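Side-chain contacts in beta-ketoacyl-[acyl-carrier-protein] synthase III (PDB 2X3E), which probably catalyses the first condensation of bacterial fatty acid synthesis, joining acetyl-CoA to malonyl-ACP to give 3-oxobutanoyl-ACP with loss of carbon dioxide: residues 120-123 against 124-128; 211-215 against 216-220; 49-53 against 54-58; 254-257 against 258-262; 237-241 against 242-246. The protein carries 1 engineered substitution. One frame throughout, in Å; residues are numbered along the deposited sequence. Where two conformers were deposited one is given.

Interaction 1: residues 120-123 against 124-128; sequences ASVG and SLISA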
loop_
_atom_site.group_PDB
_atom_site.type_symbol
_atom_site.label_atom_id
_atom_site.label_comp_id
_atom_site.label_asym_id
_atom_site.label_seq_id
_atom_site.Cartn_x
_atom_site.Cartn_y
_atom_site.Cartn_z
ATOM N N ALA A 120 11.485 -0.295 3.240
ATOM C CA ALA A 120 11.622 -1.727 2.984
ATOM C C ALA A 120 11.085 -2.077 1.594
ATOM O O ALA A 120 11.729 -2.797 0.838
ATOM C CB ALA A 120 10.877 -2.533 4.051
ATOM N N SER A 121 9.898 -1.567 1.278
ATOM C CA SER A 121 9.231 -1.903 0.015
ATOM C C SER A 121 9.962 -1.312 -1.186
ATOM O O SER A 121 10.281 -2.036 -2.140
ATOM C CB SER A 121 7.771 -1.444 0.033
ATOM O OG SER A 121 7.099 -1.857 -1.151
ATOM N N VAL A 122 10.242 -0.012 -1.142
ATOM C CA VAL A 122 10.941 0.640 -2.248
ATOM C C VAL A 122 12.393 0.175 -2.344
ATOM O O VAL A 122 12.883 -0.118 -3.437
ATOM C CB VAL A 122 10.874 2.170 -2.161
ATOM C CG1 VAL A 122 11.704 2.787 -3.256
ATOM C CG2 VAL A 122 9.431 2.645 -2.266
ATOM N N GLY A 123 13.078 0.098 -1.205
ATOM C CA GLY A 123 14.430 -0.441 -1.162
ATOM C C GLY A 123 14.527 -1.832 -1.769
ATOM O O GLY A 123 15.463 -2.121 -2.508
ATOM N N SER A 124 13.558 -2.695 -1.450
ATOM C CA SER A 124 13.550 -4.059 -1.981
ATOM C C SER A 124 13.289 -4.073 -3.485
ATOM O O SER A 124 13.881 -4.876 -4.209
ATOM C CB SER A 124 12.522 -4.933 -1.249
ATOM O OG SER A 124 12.942 -5.171 0.089
ATOM N N LEU A 125 12.396 -3.196 -3.952
ATOM C CA LEU A 125 12.113 -3.081 -5.382
ATOM C C LEU A 125 13.387 -2.732 -6.149
ATOM O O LEU A 125 13.641 -3.276 -7.218
ATOM C CB LEU A 125 11.045 -2.021 -5.653
ATOM C CG LEU A 125 9.592 -2.378 -5.340
ATOM C CD1 LEU A 125 8.732 -1.106 -5.369
ATOM C CD2 LEU A 125 9.067 -3.414 -6.312
ATOM N N ILE A 126 14.184 -1.829 -5.583
ATOM C CA ILE A 126 15.451 -1.432 -6.197
ATOM C C ILE A 126 16.460 -2.580 -6.132
ATOM O O ILE A 126 17.078 -2.920 -7.139
ATOM C CB ILE A 126 16.031 -0.154 -5.537
ATOM C CG1 ILE A 126 15.203 1.074 -5.936
ATOM C CG2 ILE A 126 17.492 0.054 -5.935
ATOM C CD1 ILE A 126 15.475 2.297 -5.074
ATOM N N SER A 127 16.610 -3.189 -4.955
ATOM C CA SER A 127 17.546 -4.307 -4.783
ATOM C C SER A 127 17.238 -5.471 -5.724
ATOM O O SER A 127 18.150 -6.065 -6.290
ATOM C CB SER A 127 17.547 -4.813 -3.336
ATOM O OG SER A 127 18.112 -3.849 -2.478
ATOM N N ALA A 128 15.951 -5.771 -5.902
ATOM C CA ALA A 128 15.509 -6.870 -6.765
ATOM C C ALA A 128 15.578 -6.555 -8.262
ATOM O O ALA A 128 15.306 -7.437 -9.092
ATOM C CB ALA A 128 14.079 -7.282 -6.397
#
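Ser124 turns two donors on Ala120, one helical turn earlier. Its backbone N reaches Ala120 O at 2.9 Å, the normal i to i-4 bond of an alpha helix. Its hydroxyl, Ser124 OG, donates to the same Ala120 O at 2.8 Å. The two come from opposite faces of the carbonyl plane, N standing 37° out of it and OG tilted by 23°, so a single oxygen is gripped twice, once from each face. The first torsion of Ser124 (chi1 -69°) makes this possible, because it sets OG beside the residue's own backbone N and turns it back along the helix. A buried hydroxyl is thereby satisfied within its own helix.

The following carbonyls each take a backbone N-H: Leu125 N meets Ser121 O at 3.0 Å, and Ser127 N meets Gly123 O at 2.9 Å. Val122 O is likewise used, by Ile126 N. Ser121 OG bonds to Ser121 OG of the second subunit, and Ser127 OG to Arg4 O. Apolar contact is lighter, Val122 CG1 lying 4.2 Å from Ile126 CD1, and both side chains also rest on Leu166 and Ala134 of the neighbouring strands. Ala120 and Ser124 pack against Leu130 of the second subunit.

Helix 114-127 thus lies against the five-stranded sheet on one side and the partner subunit on another. It begins just after Ala112, the engineered residue at the predicted active-site position, as expected for the nucleophile-bearing helix of the thiolase fold.

Interaction 2: residues 211-215 against 216-220; sequences FRMDG and KAVFG
Asp214 closes over the start of the helix by accepting from Ala217 N through OD1, at 3.2 Å. The bond is fairly straight, 161° at the hydrogen, but N approaches from well above the carboxylate plane, 53° out of it. With CG anti to the backbone N (chi1 -171°), the carboxylate is carried over the Ala217 methyl, and Asp214 CG sits 3.4 Å from Ala217 CB. This is an N-cap.

The tight part is at the backbone of Asp214 and the side chain of Val218. Val218 N donates to Asp214 O at 2.9 Å, almost in line with the C=O bond, while Val218 CG2 is pressed to 3.1 Å from that same Asp214 O. Phe219 N then takes up Gly215 O and the helical bonding is under way. Met213, bent at its end, brings CE to 4.1 Å from Val218 CG1, with the two side chains at about a right angle. Joining the residue before the N-cap to the fourth residue of the helix, this pair is a hydrophobic staple.

The solvent side is looser. A water donates to Asp214 OD1 and accepts from Lys216 N at 2.7 Å, and the extended Lys216 chain leads away from the contact.

In the fold, the turn joins strand 212-213 to helix 215-237. Met213 and Val218 both lie on Leu192 of strand 192-195, with the Met213 side chain about 6 Å from that of Asn280, a predicted active-site residue, and Phe219 reaches across to helix 254-264.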
loop_
_atom_site.group_PDB
_atom_site.type_symbol
_atom_site.label_atom_id
_atom_site.label_comp_id
_atom_site.label_asym_id
_atom_site.label_seq_id
_atom_site.Cartn_x
_atom_site.Cartn_y
_atom_site.Cartn_z
ATOM N N PHE A 211 -10.683 9.634 13.788
ATOM C CA PHE A 211 -9.581 8.904 14.398
ATOM C C PHE A 211 -9.786 8.832 15.910
ATOM O O PHE A 211 -10.148 9.831 16.544
ATOM C CB PHE A 211 -8.247 9.583 14.099
ATOM C CG PHE A 211 -7.076 8.947 14.805
ATOM C CD1 PHE A 211 -6.520 9.540 15.928
ATOM C CD2 PHE A 211 -6.547 7.744 14.354
ATOM C CE1 PHE A 211 -5.447 8.955 16.582
ATOM C CE2 PHE A 211 -5.479 7.155 14.999
ATOM C CZ PHE A 211 -4.930 7.756 16.119
ATOM N N ARG A 212 -9.574 7.645 16.473
ATOM C CA ARG A 212 -9.572 7.467 17.919
ATOM C C ARG A 212 -8.339 6.696 18.359
ATOM O O ARG A 212 -7.819 5.851 17.619
ATOM C CB ARG A 212 -10.848 6.768 18.403
ATOM C CG ARG A 212 -11.058 5.343 17.913
ATOM C CD ARG A 212 -12.104 4.639 18.778
ATOM N NE ARG A 212 -12.653 3.440 18.145
ATOM C CZ ARG A 212 -12.049 2.253 18.082
ATOM N NH1 ARG A 212 -10.841 2.063 18.607
ATOM N NH2 ARG A 212 -12.667 1.238 17.483
ATOM N N MET A 213 -7.868 7.002 19.564
ATOM C CA MET A 213 -6.752 6.276 20.147
ATOM C C MET A 213 -6.905 6.121 21.652
ATOM O O MET A 213 -7.404 7.019 22.335
ATOM C CB MET A 213 -5.427 6.973 19.833
ATOM C CG MET A 213 -5.261 8.355 20.446
ATOM S SD MET A 213 -3.714 9.140 19.945
ATOM C CE MET A 213 -2.521 7.864 20.343
ATOM N N ASP A 214 -6.467 4.964 22.142
ATOM C CA ASP A 214 -6.344 4.691 23.564
ATOM C C ASP A 214 -4.975 5.207 24.013
ATOM O O ASP A 214 -3.992 4.471 24.000
ATOM C CB ASP A 214 -6.483 3.179 23.805
ATOM C CG ASP A 214 -6.595 2.817 25.273
ATOM O OD1 ASP A 214 -5.995 3.506 26.129
ATOM O OD2 ASP A 214 -7.279 1.818 25.571
ATOM N N GLY A 215 -4.925 6.479 24.399
ATOM C CA GLY A 215 -3.670 7.165 24.706
ATOM C C GLY A 215 -2.797 6.474 25.740
ATOM O O GLY A 215 -1.601 6.265 25.511
ATOM N N LYS A 216 -3.391 6.126 26.880
ATOM C CA LYS A 216 -2.666 5.441 27.952
ATOM C C LYS A 216 -2.062 4.128 27.456
ATOM O O LYS A 216 -0.861 3.895 27.610
ATOM C CB LYS A 216 -3.587 5.176 29.145
ATOM C CG LYS A 216 -2.864 4.612 30.371
ATOM C CD LYS A 216 -3.637 4.865 31.662
ATOM C CE LYS A 216 -2.759 4.656 32.891
ATOM N NZ LYS A 216 -3.360 5.261 34.115
ATOM N N ALA A 217 -2.893 3.293 26.838
ATOM C CA ALA A 217 -2.458 1.992 26.320
ATOM C C ALA A 217 -1.423 2.100 25.197
ATOM O O ALA A 217 -0.613 1.187 24.999
ATOM C CB ALA A 217 -3.663 1.189 25.837
ATOM N N VAL A 218 -1.454 3.202 24.456
ATOM C CA VAL A 218 -0.512 3.411 23.365
ATOM C C VAL A 218 0.851 3.909 23.876
ATOM O O VAL A 218 1.882 3.502 23.336
ATOM C CB VAL A 218 -1.096 4.364 22.293
ATOM C CG1 VAL A 218 -0.027 4.812 21.321
ATOM C CG2 VAL A 218 -2.236 3.678 21.550
ATOM N N PHE A 219 0.861 4.754 24.915
ATOM C CA PHE A 219 2.116 5.349 25.417
ATOM C C PHE A 219 3.169 4.310 25.774
ATOM O O PHE A 219 4.227 4.245 25.137
ATOM C CB PHE A 219 1.900 6.238 26.655
ATOM C CG PHE A 219 3.194 6.618 27.354
ATOM C CD1 PHE A 219 4.070 7.527 26.773
ATOM C CD2 PHE A 219 3.549 6.039 28.569
ATOM C CE1 PHE A 219 5.274 7.868 27.395
ATOM C CE2 PHE A 219 4.755 6.372 29.198
ATOM C CZ PHE A 219 5.615 7.292 28.608
ATOM N N GLY A 220 2.880 3.522 26.808
ATOM C CA GLY A 220 3.840 2.569 27.358
ATOM C C GLY A 220 4.342 1.608 26.307
ATOM O O GLY A 220 5.545 1.326 26.220
HETATM O O HOH W 1 -6.095 6.541 27.037
#

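Interaction 3: residues 49-53 against 54-58; sequences GDLGS and GDLAL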
loop_
_atom_site.group_PDB
_atom_site.type_symbol
_atom_site.label_atom_id
_atom_site.label_comp_id
_atom_site.label_asym_id
_atom_site.label_seq_id
_atom_site.Cartn_x
_atom_site.Cartn_y
_atom_site.Cartn_z
ATOM N N GLY A 49 -5.928 22.006 5.439
ATOM C CA GLY A 49 -7.071 22.815 5.001
ATOM C C GLY A 49 -7.672 22.268 3.720
ATOM O O GLY A 49 -8.169 21.142 3.704
ATOM N N ASP A 50 -7.616 23.046 2.638
ATOM C CA ASP A 50 -8.140 22.572 1.347
ATOM C C ASP A 50 -7.168 21.667 0.586
ATOM O O ASP A 50 -7.559 21.052 -0.409
ATOM C CB ASP A 50 -8.625 23.734 0.451
ATOM C CG ASP A 50 -7.521 24.719 0.069
ATOM O OD1 ASP A 50 -6.324 24.425 0.261
ATOM O OD2 ASP A 50 -7.870 25.808 -0.442
ATOM N N LEU A 51 -5.922 21.574 1.055
ATOM C CA LEU A 51 -4.922 20.700 0.441
ATOM C C LEU A 51 -5.076 19.268 0.943
ATOM O O LEU A 51 -5.403 19.047 2.108
ATOM C CB LEU A 51 -3.503 21.202 0.741
ATOM C CG LEU A 51 -3.158 22.605 0.228
ATOM C CD1 LEU A 51 -1.713 22.918 0.526
ATOM C CD2 LEU A 51 -3.418 22.736 -1.265
ATOM N N GLY A 52 -4.861 18.305 0.051
ATOM C CA GLY A 52 -4.876 16.886 0.405
ATOM C C GLY A 52 -3.470 16.336 0.530
ATOM O O GLY A 52 -2.485 17.049 0.296
ATOM N N SER A 53 -3.369 15.061 0.897
ATOM C CA SER A 53 -2.075 14.385 0.966
ATOM C C SER A 53 -1.329 14.452 -0.369
ATOM O O SER A 53 -0.111 14.643 -0.392
ATOM C CB SER A 53 -2.252 12.928 1.409
ATOM O OG SER A 53 -2.662 12.876 2.773
ATOM N N GLY A 54 -2.053 14.299 -1.475
ATOM C CA GLY A 54 -1.450 14.356 -2.807
ATOM C C GLY A 54 -0.732 15.674 -3.061
ATOM O O GLY A 54 0.401 15.688 -3.539
ATOM N N ASP A 55 -1.397 16.776 -2.725
ATOM C CA ASP A 55 -0.823 18.115 -2.860
ATOM C C ASP A 55 0.474 18.264 -2.051
ATOM O O ASP A 55 1.460 18.798 -2.552
ATOM C CB ASP A 55 -1.821 19.185 -2.403
ATOM C CG ASP A 55 -3.086 19.235 -3.253
ATOM O OD1 ASP A 55 -2.987 19.254 -4.502
ATOM O OD2 ASP A 55 -4.187 19.284 -2.662
ATOM N N LEU A 56 0.467 17.798 -0.800
ATOM C CA LEU A 56 1.643 17.912 0.066
ATOM C C LEU A 56 2.772 17.028 -0.450
ATOM O O LEU A 56 3.946 17.428 -0.458
ATOM C CB LEU A 56 1.315 17.515 1.510
ATOM C CG LEU A 56 0.172 18.231 2.240
ATOM C CD1 LEU A 56 0.216 17.889 3.734
ATOM C CD2 LEU A 56 0.214 19.742 2.038
ATOM N N ALA A 57 2.407 15.823 -0.880
ATOM C CA ALA A 57 3.375 14.871 -1.405
ATOM C C ALA A 57 4.068 15.408 -2.657
ATOM O O ALA A 57 5.266 15.198 -2.850
ATOM C CB ALA A 57 2.685 13.530 -1.700
ATOM N N LEU A 58 3.311 16.101 -3.499
ATOM C CA LEU A 58 3.845 16.667 -4.731
ATOM C C LEU A 58 4.962 17.667 -4.433
ATOM O O LEU A 58 6.030 17.607 -5.040
ATOM C CB LEU A 58 2.720 17.332 -5.522
ATOM C CG LEU A 58 3.030 17.896 -6.901
ATOM C CD1 LEU A 58 3.552 16.816 -7.842
ATOM C CD2 LEU A 58 1.779 18.537 -7.464
HETATM O O HOH W 2 -6.433 20.479 -3.356
#
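Gly52 and Asp55 meet at the mouth of a helix, where the aspartate side chain reaches back to the loop that leads in. Starting at the root, Asp55 CB lies 3.5 Å from Gly52 O, which the helix also uses as acceptor for Leu56 N. Next comes Asp55 CG, placed beside its own backbone N (chi1 -63°), and this torsion directs the carboxylate toward the chain that precedes the helix. There CG is 4.0 Å from Leu51 CD2, the two side chains standing at about a right angle.

At the tip, OD2 does the binding. It accepts from Gly52 N at 3.0 Å in a nearly straight bond, 172° at the hydrogen, on the anti side and 19° out of the carboxylate plane. A water donates to the same Asp55 OD2 at 2.6 Å and also to Asp50 O, so the oxygen has two donors and is tied to the loop a second time. The Leu51 methyl CD2, 3.8 Å from OD2, covers it in part. Leu51 CD1 meanwhile touches Leu56 CD2 at 4.0 Å.

Ser53 is held from elsewhere, its OG bonding to Thr82 O and Thr141 OG1, while Leu56 leans on Val139 of strand 133-140.

With Gly52 as N-cap, the Asp55 bond is one half of a capping box, the half that glycine can receive without a side chain. The leucine pair, one residue before the N-cap and four after it, has the spacing of a hydrophobic staple. Together they mark the entry into helix 53-68.

Interaction 4: residues 254-257 against 258-262; sequences TRIL and AAVAD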
loop_
_atom_site.group_PDB
_atom_site.type_symbol
_atom_site.label_atom_id
_atom_site.label_comp_id
_atom_site.label_asym_id
_atom_site.label_seq_id
_atom_site.Cartn_x
_atom_site.Cartn_y
_atom_site.Cartn_z
ATOM N N THR A 254 5.820 13.984 22.860
ATOM C CA THR A 254 7.057 14.524 23.428
ATOM C C THR A 254 7.744 13.547 24.384
ATOM O O THR A 254 8.940 13.273 24.243
ATOM C CB THR A 254 6.823 15.860 24.123
ATOM O OG1 THR A 254 6.516 16.848 23.135
ATOM C CG2 THR A 254 8.072 16.292 24.891
ATOM N N ARG A 255 6.992 13.003 25.332
ATOM C CA ARG A 255 7.580 12.107 26.329
ATOM C C ARG A 255 8.152 10.821 25.730
ATOM O O ARG A 255 9.167 10.314 26.206
ATOM C CB ARG A 255 6.563 11.758 27.415
ATOM C CG ARG A 255 6.197 12.926 28.314
ATOM C CD ARG A 255 5.865 12.463 29.733
ATOM N NE ARG A 255 4.828 13.286 30.352
ATOM C CZ ARG A 255 3.520 13.160 30.128
ATOM N NH1 ARG A 255 3.054 12.239 29.284
ATOM N NH2 ARG A 255 2.665 13.964 30.751
ATOM N N ILE A 256 7.511 10.307 24.681
ATOM C CA ILE A 256 7.909 9.022 24.097
ATOM C C ILE A 256 9.335 9.052 23.542
ATOM O O ILE A 256 10.080 8.076 23.672
ATOM C CB ILE A 256 6.895 8.555 23.010
ATOM C CG1 ILE A 256 5.591 8.109 23.680
ATOM C CG2 ILE A 256 7.459 7.407 22.179
ATOM C CD1 ILE A 256 4.409 8.038 22.742
ATOM N N LEU A 257 9.725 10.181 22.958
ATOM C CA LEU A 257 11.024 10.292 22.295
ATOM C C LEU A 257 12.182 10.139 23.289
ATOM O O LEU A 257 13.074 9.316 23.085
ATOM C CB LEU A 257 11.119 11.623 21.537
ATOM C CG LEU A 257 10.090 11.773 20.409
ATOM C CD1 LEU A 257 10.026 13.194 19.877
ATOM C CD2 LEU A 257 10.413 10.826 19.302
ATOM N N ALA A 258 12.154 10.914 24.370
ATOM C CA ALA A 258 13.160 10.786 25.426
ATOM C C ALA A 258 13.085 9.438 26.154
ATOM O O ALA A 258 14.113 8.911 26.580
ATOM C CB ALA A 258 13.042 11.927 26.422
ATOM N N ALA A 259 11.878 8.894 26.308
ATOM C CA ALA A 259 11.692 7.587 26.951
ATOM C C ALA A 259 12.310 6.454 26.127
ATOM O O ALA A 259 12.791 5.470 26.688
ATOM C CB ALA A 259 10.212 7.312 27.208
ATOM N N VAL A 260 12.293 6.583 24.803
ATOM C CA VAL A 260 12.967 5.608 23.950
ATOM C C VAL A 260 14.490 5.652 24.177
ATOM O O VAL A 260 15.118 4.608 24.354
ATOM C CB VAL A 260 12.606 5.802 22.460
ATOM C CG1 VAL A 260 13.500 4.944 21.565
ATOM C CG2 VAL A 260 11.139 5.453 22.234
ATOM N N ALA A 261 15.071 6.854 24.193
ATOM C CA ALA A 261 16.493 7.026 24.515
ATOM C C ALA A 261 16.850 6.415 25.876
ATOM O O ALA A 261 17.851 5.695 26.005
ATOM C CB ALA A 261 16.877 8.512 24.485
ATOM N N ASP A 262 16.029 6.711 26.879
ATOM C CA ASP A 262 16.198 6.169 28.231
ATOM C C ASP A 262 16.337 4.645 28.202
ATOM O O ASP A 262 17.260 4.095 28.803
ATOM C CB ASP A 262 15.020 6.585 29.122
ATOM C CG ASP A 262 15.091 5.991 30.521
ATOM O OD1 ASP A 262 16.173 6.026 31.143
ATOM O OD2 ASP A 262 14.055 5.487 30.999
HETATM O O HOH W 3 11.420 13.928 24.210
#
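Arg255 and Ala259 meet through flat peptide groups, for the guanidinium group of Arg255 takes no part across the contact. Ala259 N lies in the plane of the Arg255 carbonyl and donates to its O at 3.1 Å, while Ala259 CB comes to 3.3 Å from the same Arg255 O. The next carbonyl is used differently: Val260 N, 2.9 Å from Ile256 O, is tilted 24° from its plane. The Val260 methyl CG2 crowds in at 3.2 Å from Ile256 O, beside the N-H that bonds it.

That methyl also makes the side-chain contact, Val260 CG2 to Ile256 CG2 at 4.2 Å. Val260 CG1 is anti to the backbone N (chi1 170°), which leaves CG2 beside that N and facing Ile256. Further on, bonding thins: Leu257 O takes only weak bonds from Val260 N and Ala261 N.

Between Thr254 and Ala258 a water takes the place of a direct bond. Thr254 O and Ala258 N are 4.0 Å apart; the water donates to Thr254 O at 2.6 Å and accepts weakly from Ala258 N. Thr254 OG1 is held by Thr40 O. Arg255, last of the predicted ACP-binding residues 251-255, lies close to Arg39, consistent with a basic surface for the carrier protein.

Helix 254-264 lies along helix 215-237, with Ile256 on Phe219, Ala259 on Val223 and Val260 on Met226. Leu257 faces another way, meeting Pro249 of strand 246-249 and Ile275 of helix 275-278.

Interaction 5: residues 237-241 against 242-246; sequences VGWQA and SDLHH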
loop_
_atom_site.group_PDB
_atom_site.type_symbol
_atom_site.label_atom_id
_atom_site.label_comp_id
_atom_site.label_asym_id
_atom_site.label_seq_id
_atom_site.Cartn_x
_atom_site.Cartn_y
_atom_site.Cartn_z
ATOM N N VAL A 237 23.236 -5.127 12.860
ATOM C CA VAL A 237 24.283 -4.412 12.133
ATOM C C VAL A 237 25.593 -4.363 12.932
ATOM O O VAL A 237 26.632 -3.941 12.415
ATOM C CB VAL A 237 23.802 -3.000 11.737
ATOM C CG1 VAL A 237 23.905 -2.039 12.916
ATOM C CG2 VAL A 237 24.578 -2.491 10.523
ATOM N N GLY A 238 25.546 -4.817 14.184
ATOM C CA GLY A 238 26.735 -4.896 15.026
ATOM C C GLY A 238 27.144 -3.568 15.633
ATOM O O GLY A 238 28.333 -3.295 15.789
ATOM N N TRP A 239 26.156 -2.742 15.974
ATOM C CA TRP A 239 26.394 -1.493 16.693
ATOM C C TRP A 239 25.921 -1.626 18.131
ATOM O O TRP A 239 24.941 -2.309 18.403
ATOM C CB TRP A 239 25.633 -0.326 16.060
ATOM C CG TRP A 239 26.034 0.020 14.677
ATOM C CD1 TRP A 239 27.174 -0.352 14.027
ATOM C CD2 TRP A 239 25.295 0.833 13.762
ATOM N NE1 TRP A 239 27.183 0.167 12.756
ATOM C CE2 TRP A 239 26.044 0.904 12.570
ATOM C CE3 TRP A 239 24.066 1.506 13.834
ATOM C CZ2 TRP A 239 25.608 1.621 11.455
ATOM C CZ3 TRP A 239 23.631 2.214 12.727
ATOM C CH2 TRP A 239 24.404 2.270 11.552
ATOM N N GLN A 240 26.628 -0.973 19.044
ATOM C CA GLN A 240 26.132 -0.764 20.396
ATOM C C GLN A 240 25.296 0.508 20.370
ATOM O O GLN A 240 25.404 1.306 19.436
ATOM C CB GLN A 240 27.287 -0.598 21.378
ATOM C CG GLN A 240 28.191 -1.812 21.511
ATOM C CD GLN A 240 29.345 -1.571 22.472
ATOM O OE1 GLN A 240 29.211 -0.833 23.451
ATOM N NE2 GLN A 240 30.485 -2.199 22.201
ATOM N N ALA A 241 24.473 0.715 21.392
ATOM C CA ALA A 241 23.680 1.943 21.478
ATOM C C ALA A 241 24.583 3.177 21.412
ATOM O O ALA A 241 24.251 4.145 20.739
ATOM C CB ALA A 241 22.838 1.964 22.746
ATOM N N SER A 242 25.734 3.118 22.086
ATOM C CA SER A 242 26.698 4.227 22.091
ATOM C C SER A 242 27.282 4.560 20.709
ATOM O O SER A 242 27.787 5.663 20.514
ATOM C CB SER A 242 27.839 3.953 23.080
ATOM O OG SER A 242 28.580 2.798 22.718
ATOM N N ASP A 243 27.222 3.612 19.767
ATOM C CA ASP A 243 27.722 3.833 18.400
ATOM C C ASP A 243 26.761 4.659 17.548
ATOM O O ASP A 243 27.150 5.168 16.494
ATOM C CB ASP A 243 27.959 2.504 17.674
ATOM C CG ASP A 243 29.110 1.704 18.244
ATOM O OD1 ASP A 243 30.134 2.295 18.654
ATOM O OD2 ASP A 243 28.994 0.458 18.244
ATOM N N LEU A 244 25.509 4.764 17.984
ATOM C CA LEU A 244 24.496 5.534 17.263
ATOM C C LEU A 244 24.758 7.031 17.379
ATOM O O LEU A 244 24.885 7.555 18.487
ATOM C CB LEU A 244 23.094 5.267 17.824
ATOM C CG LEU A 244 22.098 4.372 17.115
ATOM C CD1 LEU A 244 20.757 4.508 17.834
ATOM C CD2 LEU A 244 21.965 4.717 15.633
ATOM N N HIS A 245 24.837 7.715 16.243
ATOM C CA HIS A 245 24.929 9.171 16.228
ATOM C C HIS A 245 23.537 9.793 16.210
ATOM O O HIS A 245 23.309 10.824 16.844
ATOM C CB HIS A 245 25.712 9.665 15.005
ATOM C CG HIS A 245 27.179 9.378 15.063
ATOM N ND1 HIS A 245 27.737 8.237 14.527
ATOM C CD2 HIS A 245 28.207 10.091 15.582
ATOM C CE1 HIS A 245 29.043 8.254 14.719
ATOM N NE2 HIS A 245 29.355 9.370 15.357
ATOM N N HIS A 246 22.624 9.169 15.465
ATOM C CA HIS A 246 21.294 9.729 15.216
ATOM C C HIS A 246 20.191 8.687 15.327
ATOM O O HIS A 246 20.197 7.679 14.621
ATOM C CB HIS A 246 21.228 10.355 13.821
ATOM C CG HIS A 246 22.376 11.261 13.514
ATOM N ND1 HIS A 246 22.589 12.441 14.190
ATOM C CD2 HIS A 246 23.367 11.163 12.597
ATOM C CE1 HIS A 246 23.674 13.025 13.715
ATOM N NE2 HIS A 246 24.163 12.272 12.746
HETATM O O HOH W 4 28.460 1.323 25.000
#
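Ser242 meets Gln240 through a water rather than directly. The water lies 2.7 Å from Ser242 OG and donates to Gln240 OE1 at 2.8 Å, bridging the two polar ends on the exposed side.

Asp243 follows and is joined to Gln240 twice. Its backbone N donates to Gln240 O at 3.0 Å from well above the carbonyl plane. Its side chain, with CG beside the backbone N (chi1 -68°), returns OD2 to Gln240 N at 2.9 Å, on the anti side of the carboxylate and 34° out of its plane. The approach is straight, 166° at the hydrogen. Asp243 CB also packs on Trp239 CB at 4.0 Å.

Leu244 N then bonds to Ala241 O at 3.1 Å. Its CD2 touches Trp239 CZ3 at 4.2 Å, the leucine standing at about a right angle to the tryptophan side chain, and both residues lean on Leu234 of helix 215-237. Beyond, His245 and His246 join Asn304 by backbone bonds.

Two successive i to i-3 bonds make a short 3-10 helix. The aspartate bonds back to the N-H ahead of it, as in one half of a capping box, within the connection from helix 215-237 to strand 246-249, an outer strand of the four-stranded mixed sheet.

Interaction 1 is almost wholly buried and abuts the second subunit; interaction 2 lies at the surface, and interactions 3, 4 and 5 are partly buried. Interactions 2 and 5 flank one helix, 215-237, at its start and just past its end, their centres about 29 Å apart. Interaction 4 packs on that helix, touching interaction 2 where Phe219 CD1 comes to 3.5 Å from Ile256 CG1. Inside helices, interactions 1 and 4 rest on backbone bonds, the first with a doubled acceptor, the other with weak bonds and a water bridge. The turns use aspartates: interactions 3 and 5 direct the carboxylate to a preceding backbone N-H, interaction 2 forward into the helix.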